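Local structure of cytochrome P450 (Bacillus megaterium, 5L94) at residues Q45-F50 and E311-W316; D131-E136 and E397-K402. The protein binds heme b and, as a member of the cytochrome P450 family, probably acts as a monooxygenase that uses molecular oxygen to oxidise organic substrates. One frame throughout, in Å; residues are numbered along the deposited sequence.

Interaction 1 of 2, residues Q45-F50 and E311-W316; sequences QVWDVF and EHVVPW
W316 NE1 reaches across to D48 OD1 and W47 NE1 to E311 OE1, so that one indole N-H from each segment meets a carboxylate of the other. W316 NE1 lies 3.0 Å from D48 OD1 on a nearly straight bond. The oxygen sits in the indole plane, but the nitrogen meets it from above the carboxylate plane; ring and carboxylate planes are 62° apart. D48 CG stands beside its backbone N (chi1 -72°), which carries OD1 over to the indole while OD2 forms a salt bridge with R44. W47 repeats the scheme in reverse: its NE1 is 2.8 Å from E311 OE1, again in the ring plane and above the carboxylate, and K308 N donates to the same oxygen. The W316 indole is also clasped between two side chains. F50 lies almost parallel to its five-membered ring, planes 8° apart, but slid sidelong with centroids 4.8 Å apart; F50 CE1 rides over one face, 3.6 Å from W316 CD1, and V314 CG1 sits over the opposite face near the rim. With an alanine here, D48 OD1 would probably lose its indole donor and a gap would be likely to open between F50 and V314. Methyl contacts occur on both faces of the strand pair: V49 CG2 meets V313 CG1 at 3.7 Å, and V46 CG2 meets V314 CG2 at 3.9 Å. Parallel bridges W47-V313, D48-V314 and V49-P315 set the register, with four backbone hydrogen bonds ending at W316 N to V49 O; at the N-terminal ends of the strands a water joins Q45 O to H312 N. W316 is the N-cap residue of helix 317-320. Both strands are inner members of the mixed sheet that corresponds to the P450 β1 sheet: 46-49 pairs also with 38-41, and 312-315 with 294-296, while helix 52-60 packs on V49, V313 and P315.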
ATOM      1  N   GLN A  45      -1.763  -7.945  22.018  1.00 26.79           N
ATOM      2  CA  GLN A  45      -1.492  -6.760  22.823  1.00 26.71           C
ATOM      3  C   GLN A  45      -1.846  -5.478  22.062  1.00 25.71           C
ATOM      4  O   GLN A  45      -1.090  -4.499  22.070  1.00 25.62           O
ATOM      5  CB  GLN A  45      -0.027  -6.760  23.258  1.00 25.96           C
ATOM      6  CG  GLN A  45       0.332  -7.977  24.161  1.00 27.08           C
ATOM      7  CD  GLN A  45      -0.002  -7.722  25.631  1.00 25.00           C
ATOM      8  OE1 GLN A  45       0.608  -6.863  26.261  1.00 24.98           O
ATOM      9  NE2 GLN A  45      -1.001  -8.437  26.161  1.00 25.70           N
ATOM     10  N   VAL A  46      -2.993  -5.488  21.390  1.00 24.34           N
ATOM     11  CA  VAL A  46      -3.485  -4.328  20.664  1.00 25.80           C
ATOM     12  C   VAL A  46      -4.988  -4.229  20.882  1.00 25.09           C
ATOM     13  O   VAL A  46      -5.659  -5.207  21.225  1.00 24.77           O
ATOM     14  CB  VAL A  46      -3.150  -4.413  19.159  1.00 24.99           C
ATOM     15  CG1 VAL A  46      -1.645  -4.569  18.962  1.00 25.33           C
ATOM     16  CG2 VAL A  46      -3.920  -5.580  18.484  1.00 24.26           C
ATOM     17  N   TRP A  47      -5.516  -3.023  20.717  1.00 23.95           N
ATOM     18  CA  TRP A  47      -6.943  -2.886  20.463  1.00 26.10           C
ATOM     19  C   TRP A  47      -7.199  -3.051  18.956  1.00 25.20           C
ATOM     20  O   TRP A  47      -6.600  -2.337  18.134  1.00 23.44           O
ATOM     21  CB  TRP A  47      -7.459  -1.535  20.946  1.00 27.11           C
ATOM     22  CG  TRP A  47      -7.322  -1.311  22.375  1.00 28.76           C
ATOM     23  CD1 TRP A  47      -6.270  -0.751  23.018  1.00 29.29           C
ATOM     24  CD2 TRP A  47      -8.272  -1.649  23.375  1.00 28.94           C
ATOM     25  NE1 TRP A  47      -6.503  -0.718  24.370  1.00 29.41           N
ATOM     26  CE2 TRP A  47      -7.734  -1.262  24.611  1.00 30.54           C
ATOM     27  CE3 TRP A  47      -9.524  -2.255  23.349  1.00 29.49           C
ATOM     28  CZ2 TRP A  47      -8.421  -1.441  25.816  1.00 33.50           C
ATOM     29  CZ3 TRP A  47     -10.209  -2.435  24.551  1.00 33.00           C
ATOM     30  CH2 TRP A  47      -9.654  -2.036  25.767  1.00 30.66           C
ATOM     31  N   ASP A  48      -8.068  -4.005  18.603  1.00 25.60           N
ATOM     32  CA  ASP A  48      -8.549  -4.185  17.228  1.00 24.87           C
ATOM     33  C   ASP A  48      -9.779  -3.327  17.080  1.00 24.48           C
ATOM     34  O   ASP A  48     -10.677  -3.396  17.919  1.00 24.28           O
ATOM     35  CB  ASP A  48      -8.914  -5.637  16.912  1.00 25.79           C
ATOM     36  CG  ASP A  48      -7.710  -6.526  16.786  1.00 26.53           C
ATOM     37  OD1 ASP A  48      -6.690  -6.109  16.181  1.00 25.46           O
ATOM     38  OD2 ASP A  48      -7.808  -7.662  17.304  1.00 30.06           O
ATOM     39  N   VAL A  49      -9.832  -2.526  16.021  1.00 24.43           N
ATOM     40  CA  VAL A  49     -11.013  -1.718  15.710  1.00 24.16           C
ATOM     41  C   VAL A  49     -11.556  -2.118  14.342  1.00 24.43           C
ATOM     42  O   VAL A  49     -10.872  -1.930  13.321  1.00 23.96           O
ATOM     43  CB  VAL A  49     -10.696  -0.225  15.740  1.00 24.45           C
ATOM     44  CG1 VAL A  49     -11.945   0.569  15.370  1.00 25.85           C
ATOM     45  CG2 VAL A  49     -10.160   0.174  17.091  1.00 24.30           C
ATOM     46  N   PHE A  50     -12.805  -2.609  14.319  1.00 24.36           N
ATOM     47  CA  PHE A  50     -13.370  -3.308  13.170  1.00 25.18           C
ATOM     48  C   PHE A  50     -14.530  -2.601  12.479  1.00 25.01           C
ATOM     49  O   PHE A  50     -14.744  -2.846  11.291  1.00 24.60           O
ATOM     50  CB  PHE A  50     -13.877  -4.700  13.578  1.00 25.66           C
ATOM     51  CG  PHE A  50     -12.794  -5.671  13.978  1.00 26.26           C
ATOM     52  CD1 PHE A  50     -11.998  -6.283  13.038  1.00 24.59           C
ATOM     53  CD2 PHE A  50     -12.610  -6.000  15.305  1.00 27.12           C
ATOM     54  CE1 PHE A  50     -11.034  -7.184  13.437  1.00 25.65           C
ATOM     55  CE2 PHE A  50     -11.674  -6.899  15.693  1.00 26.96           C
ATOM     56  CZ  PHE A  50     -10.879  -7.495  14.772  1.00 26.55           C
ATOM     57  N   GLU A 311      -1.254   2.438  24.733  1.00 29.54           N
ATOM     58  CA  GLU A 311      -1.669   1.182  24.142  1.00 29.16           C
ATOM     59  C   GLU A 311      -1.716   1.292  22.616  1.00 27.79           C
ATOM     60  O   GLU A 311      -1.865   2.377  22.055  1.00 27.04           O
ATOM     61  CB  GLU A 311      -2.995   0.778  24.747  1.00 28.93           C
ATOM     62  CG  GLU A 311      -2.752   0.232  26.154  1.00 30.63           C
ATOM     63  CD  GLU A 311      -3.990   0.077  26.993  1.00 31.17           C
ATOM     64  OE1 GLU A 311      -5.098   0.424  26.534  1.00 32.51           O
ATOM     65  OE2 GLU A 311      -3.841  -0.371  28.142  1.00 32.75           O
ATOM     66  N   HIS A 312      -1.475   0.170  21.954  1.00 28.51           N
ATOM     67  CA  HIS A 312      -1.470   0.099  20.505  1.00 26.87           C
ATOM     68  C   HIS A 312      -2.871  -0.192  19.976  1.00 26.05           C
ATOM     69  O   HIS A 312      -3.673  -0.879  20.621  1.00 25.33           O
ATOM     70  CB  HIS A 312      -0.496  -0.970  20.047  1.00 27.50           C
ATOM     71  CG  HIS A 312       0.932  -0.584  20.243  1.00 32.44           C
ATOM     72  ND1 HIS A 312       1.467  -0.313  21.484  1.00 34.61           N
ATOM     73  CD2 HIS A 312       1.936  -0.400  19.357  1.00 35.27           C
ATOM     74  CE1 HIS A 312       2.738   0.016  21.354  1.00 33.16           C
ATOM     75  NE2 HIS A 312       3.047  -0.027  20.073  1.00 35.25           N
ATOM     76  N   VAL A 313      -3.169   0.361  18.795  1.00 25.38           N
ATOM     77  CA  VAL A 313      -4.496   0.264  18.179  1.00 25.12           C
ATOM     78  C   VAL A 313      -4.309  -0.158  16.734  1.00 24.87           C
ATOM     79  O   VAL A 313      -3.409   0.335  16.050  1.00 24.42           O
ATOM     80  CB  VAL A 313      -5.302   1.587  18.240  1.00 24.58           C
ATOM     81  CG1 VAL A 313      -6.730   1.409  17.676  1.00 25.84           C
ATOM     82  CG2 VAL A 313      -5.411   2.101  19.658  1.00 24.40           C
ATOM     83  N   VAL A 314      -5.147  -1.081  16.277  1.00 24.49           N
ATOM     84  CA  VAL A 314      -5.117  -1.574  14.908  1.00 23.02           C
ATOM     85  C   VAL A 314      -6.493  -1.329  14.293  1.00 24.70           C
ATOM     86  O   VAL A 314      -7.444  -2.081  14.529  1.00 24.17           O
ATOM     87  CB  VAL A 314      -4.734  -3.064  14.833  1.00 24.68           C
ATOM     88  CG1 VAL A 314      -4.741  -3.528  13.436  1.00 23.99           C
ATOM     89  CG2 VAL A 314      -3.297  -3.316  15.404  1.00 25.64           C
ATOM     90  N   PRO A 315      -6.642  -0.263  13.511  1.00 23.94           N
ATOM     91  CA  PRO A 315      -7.878  -0.062  12.755  1.00 24.56           C
ATOM     92  C   PRO A 315      -7.810  -0.841  11.445  1.00 23.76           C
ATOM     93  O   PRO A 315      -6.909  -0.621  10.631  1.00 23.32           O
ATOM     94  CB  PRO A 315      -7.894   1.449  12.517  1.00 22.50           C
ATOM     95  CG  PRO A 315      -6.393   1.756  12.394  1.00 24.74           C
ATOM     96  CD  PRO A 315      -5.758   0.906  13.430  1.00 23.56           C
ATOM     97  N   TRP A 316      -8.791  -1.729  11.240  1.00 21.93           N
ATOM     98  CA  TRP A 316      -8.848  -2.633  10.102  1.00 21.54           C
ATOM     99  C   TRP A 316      -9.751  -2.009   9.031  1.00 22.45           C
ATOM    100  O   TRP A 316     -10.973  -2.230   9.004  1.00 20.80           O
ATOM    101  CB  TRP A 316      -9.365  -4.004  10.541  1.00 22.95           C
ATOM    102  CG  TRP A 316      -8.448  -4.757  11.501  1.00 24.15           C
ATOM    103  CD1 TRP A 316      -8.442  -4.681  12.865  1.00 23.95           C
ATOM    104  CD2 TRP A 316      -7.421  -5.683  11.147  1.00 24.37           C
ATOM    105  NE1 TRP A 316      -7.466  -5.508  13.378  1.00 25.35           N
ATOM    106  CE2 TRP A 316      -6.821  -6.126  12.348  1.00 25.48           C
ATOM    107  CE3 TRP A 316      -6.939  -6.169   9.937  1.00 23.50           C
ATOM    108  CZ2 TRP A 316      -5.779  -7.042  12.363  1.00 25.69           C
ATOM    109  CZ3 TRP A 316      -5.912  -7.070   9.950  1.00 25.06           C
ATOM    110  CH2 TRP A 316      -5.324  -7.493  11.153  1.00 26.09           C
TER
HETATM  111  O   HOH W   1      -0.665  -2.117  23.499  1.00 25.45           O

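Interaction 2 of 2, residues D131-E136 and E397-K402; sequences DIDIVE and ELLIRK
R401 runs its side chain past D131 OD1 and grips the carboxylate side-on. Its CB already lies 3.3 Å from D131 OD1, and CG and CD stay close to that oxygen; a bend at chi3 (-64°) then turns the tip back onto the acid. R401 NE bonds to D131 OD1 at 2.8 Å through the oxygen's syn lone pair, CZ stays close to D131 OD1, and R401 NH2 reaches D131 OD2 at 2.9 Å. This salt bridge has its two flat groups only 20° apart. At the other end D133 OD1 accepts from L398 N (3.1 Å) and V135 N (2.8 Å), which come from opposite faces of the carboxylate; the second bond caps the helix that starts at I134. I134 N in turn donates to L398 O. Between these ends I132 and I400 exchange two backbone bonds as the antiparallel hydrogen-bonded pair, and I134 CG1 presses tightly on I400 CG1 at 3.5 Å. K402 CE lies against I132 CG2, its NZ bonding to V126 O and L129 O. Strand 399-401 is the middle of a three-stranded sheet, flanked by 131-133 and 377-378, that corresponds to the P450 β3 sheet; helix 247-260 packs against I134, V135, L398 and I400.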
ATOM      1  N   ASP A 131       1.404 -18.148 -21.245  1.00 32.02           N
ATOM      2  CA  ASP A 131       1.061 -17.994 -19.843  1.00 30.96           C
ATOM      3  C   ASP A 131       1.980 -16.969 -19.199  1.00 29.45           C
ATOM      4  O   ASP A 131       3.185 -16.981 -19.423  1.00 30.21           O
ATOM      5  CB  ASP A 131       1.182 -19.322 -19.098  1.00 30.75           C
ATOM      6  CG  ASP A 131       0.149 -20.340 -19.540  1.00 32.74           C
ATOM      7  OD1 ASP A 131      -0.853 -19.955 -20.186  1.00 31.74           O
ATOM      8  OD2 ASP A 131       0.335 -21.546 -19.227  1.00 35.40           O
ATOM      9  N   ILE A 132       1.414 -16.072 -18.402  1.00 27.68           N
ATOM     10  CA  ILE A 132       2.227 -15.054 -17.765  1.00 27.19           C
ATOM     11  C   ILE A 132       1.850 -14.900 -16.301  1.00 27.32           C
ATOM     12  O   ILE A 132       0.702 -15.124 -15.893  1.00 26.91           O
ATOM     13  CB  ILE A 132       2.110 -13.692 -18.481  1.00 27.68           C
ATOM     14  CG1 ILE A 132       0.682 -13.208 -18.473  1.00 27.78           C
ATOM     15  CG2 ILE A 132       2.588 -13.830 -19.873  1.00 32.35           C
ATOM     16  CD1 ILE A 132       0.561 -11.780 -18.880  1.00 28.82           C
ATOM     17  N   ASP A 133       2.828 -14.471 -15.528  1.00 25.27           N
ATOM     18  CA  ASP A 133       2.628 -14.117 -14.144  1.00 25.81           C
ATOM     19  C   ASP A 133       2.407 -12.610 -14.117  1.00 25.42           C
ATOM     20  O   ASP A 133       3.339 -11.830 -14.290  1.00 26.08           O
ATOM     21  CB  ASP A 133       3.826 -14.581 -13.312  1.00 27.80           C
ATOM     22  CG  ASP A 133       3.707 -14.231 -11.843  1.00 26.87           C
ATOM     23  OD1 ASP A 133       2.762 -13.498 -11.518  1.00 24.97           O
ATOM     24  OD2 ASP A 133       4.580 -14.656 -11.050  1.00 27.65           O
ATOM     25  N   ILE A 134       1.159 -12.208 -13.901  1.00 25.98           N
ATOM     26  CA  ILE A 134       0.827 -10.794 -13.775  1.00 25.02           C
ATOM     27  C   ILE A 134       1.774 -10.093 -12.813  1.00 26.74           C
ATOM     28  O   ILE A 134       2.084  -8.902 -12.983  1.00 26.10           O
ATOM     29  CB  ILE A 134      -0.626 -10.620 -13.304  1.00 24.17           C
ATOM     30  CG1 ILE A 134      -1.613 -11.410 -14.168  1.00 24.85           C
ATOM     31  CG2 ILE A 134      -0.989  -9.163 -13.313  1.00 24.99           C
ATOM     32  CD1 ILE A 134      -1.455 -11.168 -15.673  1.00 25.90           C
ATOM     33  N   VAL A 135       2.174 -10.775 -11.739  1.00 25.04           N
ATOM     34  CA  VAL A 135       2.888 -10.080 -10.670  1.00 25.85           C
ATOM     35  C   VAL A 135       4.306  -9.770 -11.116  1.00 27.00           C
ATOM     36  O   VAL A 135       4.698  -8.598 -11.227  1.00 26.37           O
ATOM     37  CB  VAL A 135       2.864 -10.898  -9.359  1.00 28.20           C
ATOM     38  CG1 VAL A 135       3.852 -10.365  -8.328  1.00 27.06           C
ATOM     39  CG2 VAL A 135       1.484 -10.858  -8.754  1.00 26.34           C
ATOM     40  N   GLU A 136       5.077 -10.821 -11.406  1.00 27.25           N
ATOM     41  CA  GLU A 136       6.464 -10.653 -11.831  1.00 29.88           C
ATOM     42  C   GLU A 136       6.583  -9.770 -13.071  1.00 30.01           C
ATOM     43  O   GLU A 136       7.455  -8.898 -13.134  1.00 30.96           O
ATOM     44  CB  GLU A 136       7.120 -12.008 -12.110  1.00 32.09           C
ATOM     45  CG  GLU A 136       8.596 -11.873 -12.522  1.00 34.49           C
ATOM     46  CD  GLU A 136       9.342 -13.178 -12.502  1.00 41.23           C
ATOM     47  OE1 GLU A 136       9.188 -13.973 -11.533  1.00 42.05           O
ATOM     48  OE2 GLU A 136      10.114 -13.388 -13.459  1.00 48.79           O
ATOM     49  N   GLU A 397       2.074 -14.134  -6.677  1.00 27.54           N
ATOM     50  CA  GLU A 397       2.107 -14.757  -7.984  1.00 26.98           C
ATOM     51  C   GLU A 397       0.667 -14.809  -8.467  1.00 27.40           C
ATOM     52  O   GLU A 397      -0.236 -14.963  -7.645  1.00 26.90           O
ATOM     53  CB  GLU A 397       2.721 -16.139  -7.859  1.00 29.91           C
ATOM     54  CG  GLU A 397       2.817 -16.988  -9.102  1.00 32.53           C
ATOM     55  CD  GLU A 397       3.096 -18.438  -8.718  1.00 35.41           C
ATOM     56  OE1 GLU A 397       4.277 -18.777  -8.442  1.00 37.36           O
ATOM     57  OE2 GLU A 397       2.121 -19.225  -8.646  1.00 32.72           O
ATOM     58  N   LEU A 398       0.453 -14.603  -9.780  1.00 25.40           N
ATOM     59  CA  LEU A 398      -0.884 -14.666 -10.386  1.00 24.85           C
ATOM     60  C   LEU A 398      -0.736 -15.125 -11.846  1.00 25.27           C
ATOM     61  O   LEU A 398      -0.626 -14.306 -12.763  1.00 24.05           O
ATOM     62  CB  LEU A 398      -1.573 -13.317 -10.267  1.00 25.81           C
ATOM     63  CG  LEU A 398      -3.017 -13.135 -10.739  1.00 25.83           C
ATOM     64  CD1 LEU A 398      -3.854 -14.302 -10.384  1.00 25.47           C
ATOM     65  CD2 LEU A 398      -3.609 -11.903 -10.137  1.00 24.08           C
ATOM     66  N   LEU A 399      -0.703 -16.450 -12.033  1.00 24.67           N
ATOM     67  CA  LEU A 399      -0.429 -17.051 -13.328  1.00 26.04           C
ATOM     68  C   LEU A 399      -1.701 -17.062 -14.164  1.00 25.04           C
ATOM     69  O   LEU A 399      -2.700 -17.699 -13.789  1.00 25.27           O
ATOM     70  CB  LEU A 399       0.127 -18.472 -13.176  1.00 25.96           C
ATOM     71  CG  LEU A 399       1.475 -18.606 -12.452  1.00 27.48           C
ATOM     72  CD1 LEU A 399       1.994 -20.011 -12.510  1.00 28.03           C
ATOM     73  CD2 LEU A 399       2.506 -17.673 -13.010  1.00 28.27           C
ATOM     74  N   ILE A 400      -1.647 -16.363 -15.292  1.00 24.62           N
ATOM     75  CA  ILE A 400      -2.791 -16.148 -16.170  1.00 25.41           C
ATOM     76  C   ILE A 400      -2.476 -16.709 -17.549  1.00 26.73           C
ATOM     77  O   ILE A 400      -1.378 -16.502 -18.087  1.00 27.14           O
ATOM     78  CB  ILE A 400      -3.140 -14.654 -16.274  1.00 24.03           C
ATOM     79  CG1 ILE A 400      -3.685 -14.099 -14.964  1.00 25.61           C
ATOM     80  CG2 ILE A 400      -4.132 -14.381 -17.405  1.00 26.31           C
ATOM     81  CD1 ILE A 400      -5.008 -14.654 -14.517  1.00 25.64           C
ATOM     82  N   ARG A 401      -3.444 -17.417 -18.124  1.00 27.20           N
ATOM     83  CA  ARG A 401      -3.381 -17.808 -19.527  1.00 26.64           C
ATOM     84  C   ARG A 401      -4.076 -16.743 -20.376  1.00 26.78           C
ATOM     85  O   ARG A 401      -5.246 -16.406 -20.145  1.00 26.18           O
ATOM     86  CB  ARG A 401      -4.006 -19.194 -19.725  1.00 26.62           C
ATOM     87  CG  ARG A 401      -4.261 -19.599 -21.228  1.00 29.98           C
ATOM     88  CD  ARG A 401      -4.193 -21.114 -21.465  1.00 29.04           C
ATOM     89  NE  ARG A 401      -2.848 -21.636 -21.183  1.00 31.85           N
ATOM     90  CZ  ARG A 401      -2.518 -22.925 -21.176  1.00 31.30           C
ATOM     91  NH1 ARG A 401      -3.422 -23.840 -21.448  1.00 30.56           N
ATOM     92  NH2 ARG A 401      -1.285 -23.300 -20.876  1.00 31.25           N
ATOM     93  N   LYS A 402      -3.343 -16.212 -21.358  1.00 29.80           N
ATOM     94  CA  LYS A 402      -3.846 -15.146 -22.224  1.00 30.04           C
ATOM     95  C   LYS A 402      -4.965 -15.632 -23.130  1.00 30.98           C
ATOM     96  O   LYS A 402      -5.948 -14.921 -23.342  1.00 30.31           O
ATOM     97  CB  LYS A 402      -2.731 -14.609 -23.087  1.00 32.54           C
ATOM     98  CG  LYS A 402      -1.642 -13.866 -22.353  1.00 34.20           C
ATOM     99  CD  LYS A 402      -0.453 -13.731 -23.252  1.00 33.14           C
ATOM    100  CE  LYS A 402       0.574 -12.793 -22.666  1.00 34.20           C
ATOM    101  NZ  LYS A 402       1.613 -12.580 -23.723  1.00 37.20           N
TER

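Overall arrangement
Interactions 1 and 2 lie on opposite sides of the chain's centre, with centres 35 Å apart and nearest atoms about 20 Å apart. They share no sheet: interaction 1 is parallel pairing inside the five-stranded mixed sheet, interaction 2 antiparallel pairing at one side of a three-stranded sheet. Along the chain their segments alternate, 45-50, 131-136, 311-316 and 397-402, and each pair spans 260 intervening residues, mostly helical. Each sheet therefore ties an earlier part of the chain to a later one across the helical core. Interaction 1 is nearer the heme, the P315 side chain being about 8 Å from it against about 14 Å for the V135 side chain of interaction 2; the V314 side chain is about 9 Å from bound testosterone.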